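Local coordinates for MUTM (fpg) protein (Thermus thermophilus, PDB 1EE8) that belongs to the MutM (Fpg) family, which joins a beta-sheet N-terminal domain to an H2TH helical domain and a zinc finger, at residues Ser174-Ala179 and Thr255-Thr260; Arg42-Val47 and Phe56-Gly61; Glu7-Arg12 and Gln212-Pro217; Arg32-Ala37 and Arg103-Arg108. All coordinates share one frame; numbering follows the deposited sequence.

Interaction 1 of 4, residues Ser174-Ala179 and Thr255-Thr260; sequences SPFRPA and THFCPT. With ZN (zinc ion), chain C.
P175 packs CB against CG2 of T255 at 3.6 Å, where the loop after helix 161-170, in the H2TH region, meets the second strand of the zinc-finger hairpin 246-249/254-257. Its CG also approaches F257 CB at 3.9 Å, the two side chains set roughly perpendicular. Next along the loop, F176 is steadied by an ST turn in which S174 OG accepts its backbone N-H. Its ring makes an edge-to-face pair with F257: the planes stand 80° apart and CE1 of F176 lies 3.4 Å above the centre of the F257 ring. P175 CB covers one face of F176, R248 makes a cation-pi contact with it, and T255 CG2 reaches its CZ at 3.8 Å. Across the contact, T255 turns OG1 to K147, leaving the methyl for the apolar side. F257 ends the strand, and the next residue, C258, binds the zinc ion through SG at 2.3 Å, with C238, C241 and C261 as the other ligands.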
loop_
_atom_site.group_PDB
_atom_site.type_symbol
_atom_site.label_atom_id
_atom_site.label_comp_id
_atom_site.label_asym_id
_atom_site.label_seq_id
_atom_site.Cartn_x
_atom_site.Cartn_y
_atom_site.Cartn_z
ATOM N N SER A 174 -4.630 37.492 29.421
ATOM C CA SER A 174 -3.241 37.101 29.573
ATOM C C SER A 174 -3.019 35.675 29.089
ATOM O O SER A 174 -3.758 34.763 29.451
ATOM C CB SER A 174 -2.812 37.192 31.029
ATOM O OG SER A 174 -1.535 36.616 31.184
ATOM N N PRO A 175 -1.988 35.468 28.260
ATOM C CA PRO A 175 -1.687 34.134 27.742
ATOM C C PRO A 175 -1.117 33.256 28.853
ATOM O O PRO A 175 -1.215 32.030 28.809
ATOM C CB PRO A 175 -0.630 34.406 26.671
ATOM C CG PRO A 175 -0.824 35.856 26.320
ATOM C CD PRO A 175 -1.114 36.476 27.643
ATOM N N PHE A 176 -0.544 33.904 29.861
ATOM C CA PHE A 176 0.120 33.202 30.952
ATOM C C PHE A 176 -0.656 32.869 32.221
ATOM O O PHE A 176 -0.177 32.089 33.047
ATOM C CB PHE A 176 1.388 33.976 31.309
ATOM C CG PHE A 176 2.116 34.508 30.109
ATOM C CD1 PHE A 176 1.992 35.846 29.738
ATOM C CD2 PHE A 176 2.873 33.658 29.309
ATOM C CE1 PHE A 176 2.607 36.327 28.590
ATOM C CE2 PHE A 176 3.491 34.134 28.156
ATOM C CZ PHE A 176 3.358 35.470 27.795
ATOM N N ARG A 177 -1.847 33.433 32.386
ATOM C CA ARG A 177 -2.628 33.153 33.583
ATOM C C ARG A 177 -3.203 31.741 33.541
ATOM O O ARG A 177 -3.431 31.185 32.465
ATOM C CB ARG A 177 -3.767 34.166 33.727
ATOM C CG ARG A 177 -4.797 34.098 32.618
ATOM C CD ARG A 177 -5.822 35.212 32.738
ATOM N NE ARG A 177 -6.774 34.989 33.821
ATOM C CZ ARG A 177 -7.834 35.759 34.050
ATOM N NH1 ARG A 177 -8.652 35.480 35.054
ATOM N NH2 ARG A 177 -8.074 36.814 33.277
ATOM N N PRO A 178 -3.432 31.136 34.718
ATOM C CA PRO A 178 -3.991 29.781 34.768
ATOM C C PRO A 178 -5.303 29.748 33.994
ATOM O O PRO A 178 -6.118 30.660 34.114
ATOM C CB PRO A 178 -4.193 29.549 36.264
ATOM C CG PRO A 178 -3.055 30.335 36.875
ATOM C CD PRO A 178 -3.098 31.621 36.070
ATOM N N ALA A 179 -5.503 28.704 33.198
ATOM C CA ALA A 179 -6.722 28.580 32.405
ATOM C C ALA A 179 -7.980 28.612 33.263
ATOM O O ALA A 179 -8.996 29.194 32.872
ATOM C CB ALA A 179 -6.685 27.296 31.594
ATOM N N THR A 255 5.544 33.832 22.700
ATOM C CA THR A 255 4.148 34.222 22.848
ATOM C C THR A 255 4.100 35.743 22.818
ATOM O O THR A 255 4.679 36.404 23.686
ATOM C CB THR A 255 3.563 33.711 24.183
ATOM O OG1 THR A 255 3.527 32.278 24.171
ATOM C CG2 THR A 255 2.151 34.244 24.397
ATOM N N HIS A 256 3.430 36.294 21.808
ATOM C CA HIS A 256 3.316 37.744 21.665
ATOM C C HIS A 256 2.080 38.257 22.390
ATOM O O HIS A 256 1.026 37.622 22.355
ATOM C CB HIS A 256 3.234 38.140 20.190
ATOM C CG HIS A 256 4.395 37.674 19.369
ATOM N ND1 HIS A 256 4.607 36.347 19.062
ATOM C CD2 HIS A 256 5.406 38.361 18.784
ATOM C CE1 HIS A 256 5.696 36.235 18.323
ATOM N NE2 HIS A 256 6.201 37.443 18.140
ATOM N N PHE A 257 2.211 39.415 23.032
ATOM C CA PHE A 257 1.105 39.993 23.786
ATOM C C PHE A 257 1.424 41.416 24.236
ATOM O O PHE A 257 2.587 41.823 24.256
ATOM C CB PHE A 257 0.849 39.148 25.031
ATOM C CG PHE A 257 1.939 39.265 26.057
ATOM C CD1 PHE A 257 1.766 40.051 27.193
ATOM C CD2 PHE A 257 3.168 38.633 25.860
ATOM C CE1 PHE A 257 2.803 40.206 28.120
ATOM C CE2 PHE A 257 4.206 38.783 26.775
ATOM C CZ PHE A 257 4.024 39.572 27.909
ATOM N N CYS A 258 0.381 42.165 24.590
ATOM C CA CYS A 258 0.549 43.519 25.099
ATOM C C CYS A 258 0.339 43.382 26.594
ATOM O O CYS A 258 -0.750 43.001 27.045
ATOM C CB CYS A 258 -0.497 44.484 24.534
ATOM S SG CYS A 258 -0.461 46.125 25.342
ATOM N N PRO A 259 1.382 43.669 27.388
ATOM C CA PRO A 259 1.272 43.559 28.845
ATOM C C PRO A 259 0.111 44.378 29.403
ATOM O O PRO A 259 -0.706 43.872 30.176
ATOM C CB PRO A 259 2.630 44.060 29.331
ATOM C CG PRO A 259 3.554 43.667 28.200
ATOM C CD PRO A 259 2.744 44.073 26.993
ATOM N N THR A 260 0.031 45.641 29.003
ATOM C CA THR A 260 -1.040 46.494 29.500
ATOM C C THR A 260 -2.428 46.029 29.086
ATOM O O THR A 260 -3.276 45.780 29.935
ATOM C CB THR A 260 -0.867 47.952 29.049
ATOM O OG1 THR A 260 0.389 48.451 29.522
ATOM C CG2 THR A 260 -1.989 48.816 29.625
HETATM ZN ZN ZN C . -1.955 47.592 24.293
#

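Interaction 2 of 4, residues Arg42-Val47 and Phe56-Gly61; sequences RRILEV and FALEGG
I44 and L58 form a non-hydrogen-bonded pair in the antiparallel hairpin of strands 42-50 and 53-58, whose short segments run at 151°, and a classic beta bulge then shifts the register by one, L45 and E46 both facing A57. A57 O takes the L45 N-H at 2.7 Å and a weak second bond from E46 N, while A57 N returns a bond to E46 O. Just past the end of strand 53-58, E59 N donates to R43 O at 3.0 Å. On the side where I44, V47, F56 and L58 project, CG1 of I44 touches CD2 of L58 at 3.6 Å as the chains lie alongside each other. V47 CG1 sits over the F56 ring, displaced toward its rim, and CG2 meets F56 CD1 at 3.9 Å. Helix 3-17 packs on this side through L13 and V17. L45 sends CD1 to E59 CA, 3.6 Å away. Extended from CG to NE (chi2 175°, chi3 -174°), R42 runs its aliphatic part past L58 CB and brings NH1 to a lone pair of E59 O, 3.1 Å away and in the carbonyl plane. R42 NE binds L38 O, and NH2 donates to E40 O of the second subunit. A single guanidinium thus ties the backbone at the open end of the hairpin to the dimer contact, where nearness to R42 of the second subunit is probably offset by these carbonyl acceptors.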
loop_
_atom_site.group_PDB
_atom_site.type_symbol
_atom_site.label_atom_id
_atom_site.label_comp_id
_atom_site.label_asym_id
_atom_site.label_seq_id
_atom_site.Cartn_x
_atom_site.Cartn_y
_atom_site.Cartn_z
ATOM N N ARG A 42 -5.890 5.945 -7.761
ATOM C CA ARG A 42 -7.234 6.120 -7.229
ATOM C C ARG A 42 -7.691 7.543 -7.499
ATOM O O ARG A 42 -6.880 8.479 -7.501
ATOM C CB ARG A 42 -7.247 5.871 -5.715
ATOM C CG ARG A 42 -6.806 4.486 -5.285
ATOM C CD ARG A 42 -6.746 4.410 -3.778
ATOM N NE ARG A 42 -6.198 3.140 -3.303
ATOM C CZ ARG A 42 -6.877 1.998 -3.224
ATOM N NH1 ARG A 42 -8.148 1.933 -3.583
ATOM N NH2 ARG A 42 -6.275 0.915 -2.772
ATOM N N ARG A 43 -8.984 7.720 -7.722
ATOM C CA ARG A 43 -9.492 9.058 -7.976
ATOM C C ARG A 43 -9.683 9.783 -6.662
ATOM O O ARG A 43 -10.007 9.173 -5.643
ATOM C CB ARG A 43 -10.807 8.999 -8.746
ATOM C CG ARG A 43 -10.611 8.583 -10.185
ATOM C CD ARG A 43 -11.917 8.472 -10.943
ATOM N NE ARG A 43 -11.668 7.991 -12.297
ATOM C CZ ARG A 43 -11.155 8.731 -13.277
ATOM N NH1 ARG A 43 -10.842 10.006 -13.061
ATOM N NH2 ARG A 43 -10.931 8.188 -14.469
ATOM N N ILE A 44 -9.442 11.086 -6.686
ATOM C CA ILE A 44 -9.592 11.911 -5.501
ATOM C C ILE A 44 -11.059 12.317 -5.407
ATOM O O ILE A 44 -11.560 13.044 -6.264
ATOM C CB ILE A 44 -8.708 13.169 -5.601
ATOM C CG1 ILE A 44 -7.235 12.747 -5.698
ATOM C CG2 ILE A 44 -8.951 14.081 -4.399
ATOM C CD1 ILE A 44 -6.266 13.899 -5.833
ATOM N N LEU A 45 -11.733 11.844 -4.366
ATOM C CA LEU A 45 -13.145 12.139 -4.160
ATOM C C LEU A 45 -13.403 13.374 -3.306
ATOM O O LEU A 45 -14.453 14.003 -3.414
ATOM C CB LEU A 45 -13.829 10.931 -3.529
ATOM C CG LEU A 45 -13.625 9.631 -4.316
ATOM C CD1 LEU A 45 -14.405 8.504 -3.656
ATOM C CD2 LEU A 45 -14.075 9.829 -5.756
ATOM N N GLU A 46 -12.448 13.716 -2.448
ATOM C CA GLU A 46 -12.588 14.887 -1.593
ATOM C C GLU A 46 -11.278 15.237 -0.919
ATOM O O GLU A 46 -10.359 14.417 -0.855
ATOM C CB GLU A 46 -13.635 14.639 -0.507
ATOM C CG GLU A 46 -14.998 15.232 -0.794
ATOM C CD GLU A 46 -15.043 16.749 -0.672
ATOM O OE1 GLU A 46 -13.970 17.391 -0.554
ATOM O OE2 GLU A 46 -16.165 17.301 -0.705
ATOM N N VAL A 47 -11.203 16.470 -0.428
ATOM C CA VAL A 47 -10.035 16.953 0.297
ATOM C C VAL A 47 -10.611 17.539 1.580
ATOM O O VAL A 47 -11.194 18.623 1.571
ATOM C CB VAL A 47 -9.276 18.052 -0.479
ATOM C CG1 VAL A 47 -8.030 18.484 0.303
ATOM C CG2 VAL A 47 -8.874 17.543 -1.853
ATOM N N PHE A 56 -6.870 13.572 1.805
ATOM C CA PHE A 56 -7.355 13.332 0.458
ATOM C C PHE A 56 -8.144 12.026 0.520
ATOM O O PHE A 56 -7.583 10.973 0.841
ATOM C CB PHE A 56 -6.185 13.180 -0.519
ATOM C CG PHE A 56 -5.426 14.452 -0.764
ATOM C CD1 PHE A 56 -5.755 15.280 -1.832
ATOM C CD2 PHE A 56 -4.392 14.835 0.087
ATOM C CE1 PHE A 56 -5.065 16.475 -2.050
ATOM C CE2 PHE A 56 -3.698 16.024 -0.122
ATOM C CZ PHE A 56 -4.037 16.845 -1.193
ATOM N N ALA A 57 -9.445 12.100 0.255
ATOM C CA ALA A 57 -10.287 10.904 0.259
ATOM C C ALA A 57 -10.170 10.286 -1.130
ATOM O O ALA A 57 -10.468 10.929 -2.139
ATOM C CB ALA A 57 -11.737 11.270 0.561
ATOM N N LEU A 58 -9.734 9.032 -1.172
ATOM C CA LEU A 58 -9.532 8.334 -2.431
ATOM C C LEU A 58 -10.490 7.168 -2.630
ATOM O O LEU A 58 -10.789 6.419 -1.701
ATOM C CB LEU A 58 -8.089 7.840 -2.495
ATOM C CG LEU A 58 -7.090 8.962 -2.195
ATOM C CD1 LEU A 58 -5.701 8.386 -2.000
ATOM C CD2 LEU A 58 -7.115 9.980 -3.334
ATOM N N GLU A 59 -10.959 7.019 -3.859
ATOM C CA GLU A 59 -11.884 5.952 -4.204
ATOM C C GLU A 59 -11.322 4.600 -3.768
ATOM O O GLU A 59 -10.154 4.301 -4.003
ATOM C CB GLU A 59 -12.115 5.975 -5.709
ATOM C CG GLU A 59 -13.240 5.092 -6.198
ATOM C CD GLU A 59 -13.571 5.371 -7.649
ATOM O OE1 GLU A 59 -12.657 5.278 -8.497
ATOM O OE2 GLU A 59 -14.743 5.689 -7.940
ATOM N N GLY A 60 -12.149 3.786 -3.117
ATOM C CA GLY A 60 -11.684 2.486 -2.678
ATOM C C GLY A 60 -11.397 2.399 -1.191
ATOM O O GLY A 60 -10.778 1.439 -0.727
ATOM N N GLY A 61 -11.832 3.409 -0.445
ATOM C CA GLY A 61 -11.646 3.410 0.997
ATOM C C GLY A 61 -10.247 3.691 1.507
ATOM O O GLY A 61 -9.807 3.088 2.482
HETATM O O HOH W 1 -10.249 5.325 -8.512
#

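Interaction 3 of 4, residues Glu7-Arg12 and Gln212-Pro217; sequences ETTRRR and QSYRQP
R12 starts its contact at CB, which lies 3.8 Å from CD of P217. CG is still beside the proline CD and, because the chain bends there (chi2 -62°), the rest of the arginine is carried toward the Q216 amide. CD approaches Q216 OE1 at 3.8 Å. R12 NE comes to 2.8 Å from Q216 OE1 and NH2 to 3.0 Å from it, with the guanidinium and amide planes 29° apart. The other end of the Q216 amide, NE2, makes a weak hydrogen bond to P221 O. The arginine belongs to helix 3-17 of the N-terminal domain, and its partners sit in the long loop between helix 184-203 and the zinc-finger strand 246-249, so the contact fastens two parts of the chain about 200 residues apart. One turn back on the helix, T8 presents CB and CG2 to the hydroxyl of Y214, CB at 3.5 Å from OH, while T8 OG1 is hydrogen-bonded to P4 O. T8 CG2 also packs on Q216 CG at 3.9 Å. With chi1 at 169° the Y214 ring swings away from its own N and reaches toward the helix. Its OH is held by G205 O and, at 2.7 Å, by a water that also bonds T9 OG1; this threonine oxygen in turn binds E5 O.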
loop_
_atom_site.group_PDB
_atom_site.type_symbol
_atom_site.label_atom_id
_atom_site.label_comp_id
_atom_site.label_asym_id
_atom_site.label_seq_id
_atom_site.Cartn_x
_atom_site.Cartn_y
_atom_site.Cartn_z
ATOM N N GLU A 7 -6.860 25.271 5.767
ATOM C CA GLU A 7 -8.186 25.397 5.173
ATOM C C GLU A 7 -8.068 26.097 3.828
ATOM O O GLU A 7 -8.724 25.716 2.859
ATOM C CB GLU A 7 -9.109 26.189 6.100
ATOM C CG GLU A 7 -10.552 26.329 5.606
ATOM C CD GLU A 7 -11.243 24.988 5.348
ATOM O OE1 GLU A 7 -11.107 24.063 6.175
ATOM O OE2 GLU A 7 -11.938 24.867 4.318
ATOM N N THR A 8 -7.227 27.124 3.761
ATOM C CA THR A 8 -7.037 27.834 2.505
ATOM C C THR A 8 -6.471 26.876 1.459
ATOM O O THR A 8 -6.827 26.944 0.289
ATOM C CB THR A 8 -6.088 29.035 2.674
ATOM O OG1 THR A 8 -6.674 29.971 3.587
ATOM C CG2 THR A 8 -5.857 29.727 1.339
ATOM N N THR A 9 -5.584 25.985 1.887
ATOM C CA THR A 9 -4.991 25.013 0.983
ATOM C C THR A 9 -6.090 24.074 0.476
ATOM O O THR A 9 -6.183 23.793 -0.725
ATOM C CB THR A 9 -3.886 24.214 1.707
ATOM O OG1 THR A 9 -2.805 25.102 2.038
ATOM C CG2 THR A 9 -3.365 23.085 0.831
ATOM N N ARG A 10 -6.935 23.612 1.394
ATOM C CA ARG A 10 -8.039 22.722 1.047
ATOM C C ARG A 10 -8.925 23.378 -0.006
ATOM O O ARG A 10 -9.176 22.806 -1.060
ATOM C CB ARG A 10 -8.872 22.398 2.293
ATOM C CG ARG A 10 -10.230 21.769 2.004
ATOM C CD ARG A 10 -10.988 21.413 3.283
ATOM N NE ARG A 10 -12.317 20.871 2.991
ATOM C CZ ARG A 10 -13.405 21.611 2.801
ATOM N NH1 ARG A 10 -13.340 22.937 2.885
ATOM N NH2 ARG A 10 -14.557 21.027 2.488
ATOM N N ARG A 11 -9.390 24.587 0.283
ATOM C CA ARG A 11 -10.251 25.316 -0.645
ATOM C C ARG A 11 -9.592 25.593 -1.989
ATOM O O ARG A 11 -10.244 25.510 -3.025
ATOM C CB ARG A 11 -10.720 26.624 -0.004
ATOM C CG ARG A 11 -11.547 26.383 1.255
ATOM C CD ARG A 11 -12.025 27.664 1.913
ATOM N NE ARG A 11 -12.849 27.347 3.078
ATOM C CZ ARG A 11 -13.642 28.214 3.699
ATOM N NH1 ARG A 11 -13.726 29.464 3.273
ATOM N NH2 ARG A 11 -14.355 27.821 4.742
ATOM N N ARG A 12 -8.300 25.904 -1.989
ATOM C CA ARG A 12 -7.611 26.178 -3.244
ATOM C C ARG A 12 -7.410 24.924 -4.089
ATOM O O ARG A 12 -7.539 24.961 -5.310
ATOM C CB ARG A 12 -6.251 26.826 -2.986
ATOM C CG ARG A 12 -6.333 28.201 -2.358
ATOM C CD ARG A 12 -7.065 29.181 -3.264
ATOM N NE ARG A 12 -7.043 30.531 -2.712
ATOM C CZ ARG A 12 -7.454 31.614 -3.363
ATOM N NH1 ARG A 12 -7.924 31.507 -4.599
ATOM N NH2 ARG A 12 -7.385 32.807 -2.780
ATOM N N GLN A 212 8.204 34.448 5.033
ATOM C CA GLN A 212 7.537 34.194 3.761
ATOM C C GLN A 212 7.443 32.684 3.540
ATOM O O GLN A 212 7.350 32.210 2.405
ATOM C CB GLN A 212 8.329 34.837 2.619
ATOM C CG GLN A 212 7.482 35.248 1.428
ATOM C CD GLN A 212 6.726 36.545 1.666
ATOM O OE1 GLN A 212 5.940 36.983 0.824
ATOM N NE2 GLN A 212 6.967 37.171 2.815
ATOM N N SER A 213 7.462 31.937 4.639
ATOM C CA SER A 213 7.392 30.482 4.602
ATOM C C SER A 213 6.102 29.970 3.966
ATOM O O SER A 213 6.135 29.112 3.080
ATOM C CB SER A 213 7.525 29.924 6.021
ATOM O OG SER A 213 7.466 28.509 6.026
ATOM N N TYR A 214 4.968 30.493 4.423
ATOM C CA TYR A 214 3.673 30.083 3.896
ATOM C C TYR A 214 3.232 30.834 2.645
ATOM O O TYR A 214 3.387 32.049 2.542
ATOM C CB TYR A 214 2.587 30.250 4.957
ATOM C CG TYR A 214 1.180 30.103 4.409
ATOM C CD1 TYR A 214 0.712 28.870 3.949
ATOM C CD2 TYR A 214 0.322 31.199 4.340
ATOM C CE1 TYR A 214 -0.575 28.736 3.437
ATOM C CE2 TYR A 214 -0.964 31.076 3.831
ATOM C CZ TYR A 214 -1.409 29.845 3.382
ATOM O OH TYR A 214 -2.690 29.722 2.888
ATOM N N ARG A 215 2.668 30.082 1.706
ATOM C CA ARG A 215 2.146 30.621 0.456
ATOM C C ARG A 215 1.056 29.680 -0.029
ATOM O O ARG A 215 1.135 28.471 0.184
ATOM C CB ARG A 215 3.244 30.709 -0.611
ATOM C CG ARG A 215 4.269 31.793 -0.355
ATOM C CD ARG A 215 5.246 31.908 -1.513
ATOM N NE ARG A 215 6.079 33.107 -1.407
ATOM C CZ ARG A 215 5.603 34.348 -1.334
ATOM N NH1 ARG A 215 4.293 34.566 -1.353
ATOM N NH2 ARG A 215 6.438 35.375 -1.251
ATOM N N GLN A 216 0.029 30.235 -0.659
ATOM C CA GLN A 216 -1.060 29.425 -1.190
ATOM C C GLN A 216 -0.474 28.572 -2.317
ATOM O O GLN A 216 0.651 28.812 -2.754
ATOM C CB GLN A 216 -2.175 30.344 -1.692
ATOM C CG GLN A 216 -2.826 31.144 -0.567
ATOM C CD GLN A 216 -3.866 32.140 -1.063
ATOM O OE1 GLN A 216 -4.706 31.815 -1.904
ATOM N NE2 GLN A 216 -3.823 33.355 -0.527
ATOM N N PRO A 217 -1.216 27.561 -2.799
ATOM C CA PRO A 217 -0.693 26.706 -3.874
ATOM C C PRO A 217 -0.087 27.407 -5.090
ATOM O O PRO A 217 1.010 27.041 -5.532
ATOM C CB PRO A 217 -1.897 25.842 -4.238
ATOM C CG PRO A 217 -2.563 25.669 -2.905
ATOM C CD PRO A 217 -2.538 27.084 -2.360
HETATM O O HOH W 2 -2.697 27.801 1.041
#

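Interaction 4 of 4, residues Arg32-Ala37 and Arg103-Arg108; sequences RYRNTA and RLFGVR
R34 O receives the G106 N-H at 2.8 Å, the shortest of three backbone bonds joining segment 32-37 to strand 103-108. R34 N donates to L104 O, and L104 N to R32 O at 3.1 Å. This alternation is that of a parallel pair, Y33 opposite L104 and R34 opposite F105, which places strand 33-34 at an edge of the N-terminal domain's mixed sheet, while strand 62-67 flanks 103-108 on its other side. Where the chain turns out of the pairing, N35 O approaches CA of G106 at 3.2 Å, close to a residue without a side chain. Y33 rests CD1 on L104 CB at 3.7 Å. R34 and F105 run side by side, and R34 NH1 reaches F105 CE1 at the edge of the ring, 3.4 Å away, with the guanidinium and ring planes 72° apart; R34 NE is bonded to A31 O. R103 bends at chi2 (-76°), which folds its guanidinium back over R32; R32 CG lies 3.8 Å above one face of the R103 guanidinium, displaced toward its rim. The charged ends are close, R32 NE to R103 NH2 being 3.8 Å, yet both these nitrogens donate to R100 O and R32 NH1 has a salt bridge to D29. A water accepts from R103 NH1 at 2.7 Å. Any repulsion between the two arginines is therefore probably eased by the shared carbonyl of R100 and, for R32, by D29.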
loop_
_atom_site.group_PDB
_atom_site.type_symbol
_atom_site.label_atom_id
_atom_site.label_comp_id
_atom_site.label_asym_id
_atom_site.label_seq_id
_atom_site.Cartn_x
_atom_site.Cartn_y
_atom_site.Cartn_z
ATOM N N ARG A 32 9.417 9.383 6.094
ATOM C CA ARG A 32 8.487 10.487 6.310
ATOM C C ARG A 32 7.155 10.328 5.572
ATOM O O ARG A 32 6.110 10.743 6.062
ATOM C CB ARG A 32 9.139 11.805 5.885
ATOM C CG ARG A 32 10.339 12.234 6.725
ATOM C CD ARG A 32 10.807 13.635 6.316
ATOM N NE ARG A 32 11.840 14.178 7.199
ATOM C CZ ARG A 32 13.120 13.813 7.182
ATOM N NH1 ARG A 32 13.543 12.897 6.318
ATOM N NH2 ARG A 32 13.982 14.365 8.032
ATOM N N TYR A 33 7.205 9.745 4.382
ATOM C CA TYR A 33 6.008 9.537 3.572
ATOM C C TYR A 33 5.753 8.048 3.579
ATOM O O TYR A 33 6.317 7.297 2.785
ATOM C CB TYR A 33 6.271 10.080 2.174
ATOM C CG TYR A 33 6.908 11.439 2.269
ATOM C CD1 TYR A 33 6.403 12.393 3.151
ATOM C CD2 TYR A 33 8.065 11.747 1.555
ATOM C CE1 TYR A 33 7.037 13.616 3.331
ATOM C CE2 TYR A 33 8.703 12.969 1.728
ATOM C CZ TYR A 33 8.188 13.894 2.623
ATOM O OH TYR A 33 8.853 15.068 2.855
ATOM N N ARG A 34 4.896 7.635 4.506
ATOM C CA ARG A 34 4.597 6.230 4.723
ATOM C C ARG A 34 3.394 5.648 4.016
ATOM O O ARG A 34 2.311 6.242 4.009
ATOM C CB ARG A 34 4.451 5.990 6.220
ATOM C CG ARG A 34 5.650 6.450 7.020
ATOM C CD ARG A 34 5.320 6.554 8.504
ATOM N NE ARG A 34 6.405 7.207 9.230
ATOM C CZ ARG A 34 6.263 7.833 10.395
ATOM N NH1 ARG A 34 5.072 7.898 10.978
ATOM N NH2 ARG A 34 7.315 8.395 10.977
ATOM N N ASN A 35 3.599 4.468 3.433
ATOM C CA ASN A 35 2.542 3.742 2.743
ATOM C C ASN A 35 1.807 4.576 1.708
ATOM O O ASN A 35 0.594 4.457 1.567
ATOM C CB ASN A 35 1.536 3.209 3.771
ATOM C CG ASN A 35 2.187 2.317 4.809
ATOM O OD1 ASN A 35 2.180 2.617 6.007
ATOM N ND2 ASN A 35 2.762 1.218 4.353
ATOM N N THR A 36 2.527 5.415 0.977
ATOM C CA THR A 36 1.875 6.244 -0.031
ATOM C C THR A 36 1.412 5.433 -1.247
ATOM O O THR A 36 0.497 5.848 -1.951
ATOM C CB THR A 36 2.797 7.392 -0.496
ATOM O OG1 THR A 36 4.015 6.850 -1.020
ATOM C CG2 THR A 36 3.119 8.310 0.670
ATOM N N ALA A 37 2.022 4.273 -1.484
ATOM C CA ALA A 37 1.637 3.437 -2.628
ATOM C C ALA A 37 0.166 3.034 -2.519
ATOM O O ALA A 37 -0.492 2.737 -3.514
ATOM C CB ALA A 37 2.513 2.190 -2.696
ATOM N N ARG A 103 4.701 15.313 7.015
ATOM C CA ARG A 103 4.603 13.865 6.920
ATOM C C ARG A 103 3.422 13.509 6.027
ATOM O O ARG A 103 2.494 14.298 5.882
ATOM C CB ARG A 103 4.386 13.254 8.310
ATOM C CG ARG A 103 5.543 13.445 9.285
ATOM C CD ARG A 103 6.687 12.503 8.968
ATOM N NE ARG A 103 7.772 12.612 9.944
ATOM C CZ ARG A 103 8.633 13.626 10.001
ATOM N NH1 ARG A 103 9.587 13.640 10.926
ATOM N NH2 ARG A 103 8.552 14.622 9.130
ATOM N N LEU A 104 3.476 12.331 5.415
ATOM C CA LEU A 104 2.381 11.849 4.578
ATOM C C LEU A 104 2.054 10.454 5.090
ATOM O O LEU A 104 2.957 9.686 5.429
ATOM C CB LEU A 104 2.781 11.768 3.097
ATOM C CG LEU A 104 2.870 13.065 2.278
ATOM C CD1 LEU A 104 3.205 12.712 0.820
ATOM C CD2 LEU A 104 1.553 13.841 2.358
ATOM N N PHE A 105 0.768 10.134 5.145
ATOM C CA PHE A 105 0.323 8.835 5.627
ATOM C C PHE A 105 -0.711 8.211 4.706
ATOM O O PHE A 105 -1.791 8.769 4.498
ATOM C CB PHE A 105 -0.312 8.969 7.013
ATOM C CG PHE A 105 0.578 9.598 8.040
ATOM C CD1 PHE A 105 1.440 8.818 8.806
ATOM C CD2 PHE A 105 0.535 10.970 8.263
ATOM C CE1 PHE A 105 2.246 9.398 9.787
ATOM C CE2 PHE A 105 1.341 11.559 9.246
ATOM C CZ PHE A 105 2.195 10.765 10.008
ATOM N N GLY A 106 -0.378 7.053 4.154
ATOM C CA GLY A 106 -1.321 6.348 3.310
ATOM C C GLY A 106 -2.019 5.418 4.282
ATOM O O GLY A 106 -1.362 4.634 4.967
ATOM N N VAL A 107 -3.337 5.505 4.373
ATOM C CA VAL A 107 -4.058 4.650 5.312
ATOM C C VAL A 107 -5.431 4.231 4.808
ATOM O O VAL A 107 -6.029 4.915 3.986
ATOM C CB VAL A 107 -4.283 5.369 6.659
ATOM C CG1 VAL A 107 -2.945 5.715 7.319
ATOM C CG2 VAL A 107 -5.111 6.620 6.430
ATOM N N ARG A 108 -5.918 3.095 5.296
ATOM C CA ARG A 108 -7.257 2.657 4.936
ATOM C C ARG A 108 -8.093 3.743 5.606
ATOM O O ARG A 108 -7.704 4.251 6.655
ATOM C CB ARG A 108 -7.566 1.297 5.557
ATOM C CG ARG A 108 -6.749 0.154 4.980
ATOM C CD ARG A 108 -7.627 -0.788 4.158
ATOM N NE ARG A 108 -8.308 -0.111 3.053
ATOM C CZ ARG A 108 -9.186 -0.701 2.244
ATOM N NH1 ARG A 108 -9.493 -1.983 2.417
ATOM N NH2 ARG A 108 -9.758 -0.013 1.264
HETATM O O HOH W 3 11.744 15.175 10.345
#

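Overall arrangement
Interactions 2 and 4 belong to one sheet of the N-terminal domain, their centres about 14 Å apart; both are partly buried, rely on backbone bonds and touch the second subunit. They meet where R108 NH2 lies 2.7 Å from G60 O. Interactions 1 and 3 are buried and lack clear direct hydrogen bonds between their segments: the first is apolar and aromatic, beside the zinc site, the second mixes methyls and a proline ring with polar tips and a bridging water. Interaction 3 lies nearest the chain's centre and touches interaction 2 through R10 and V47. Interaction 1 stands apart, its centre about 42 Å from that of interaction 2, beyond the chain's centre.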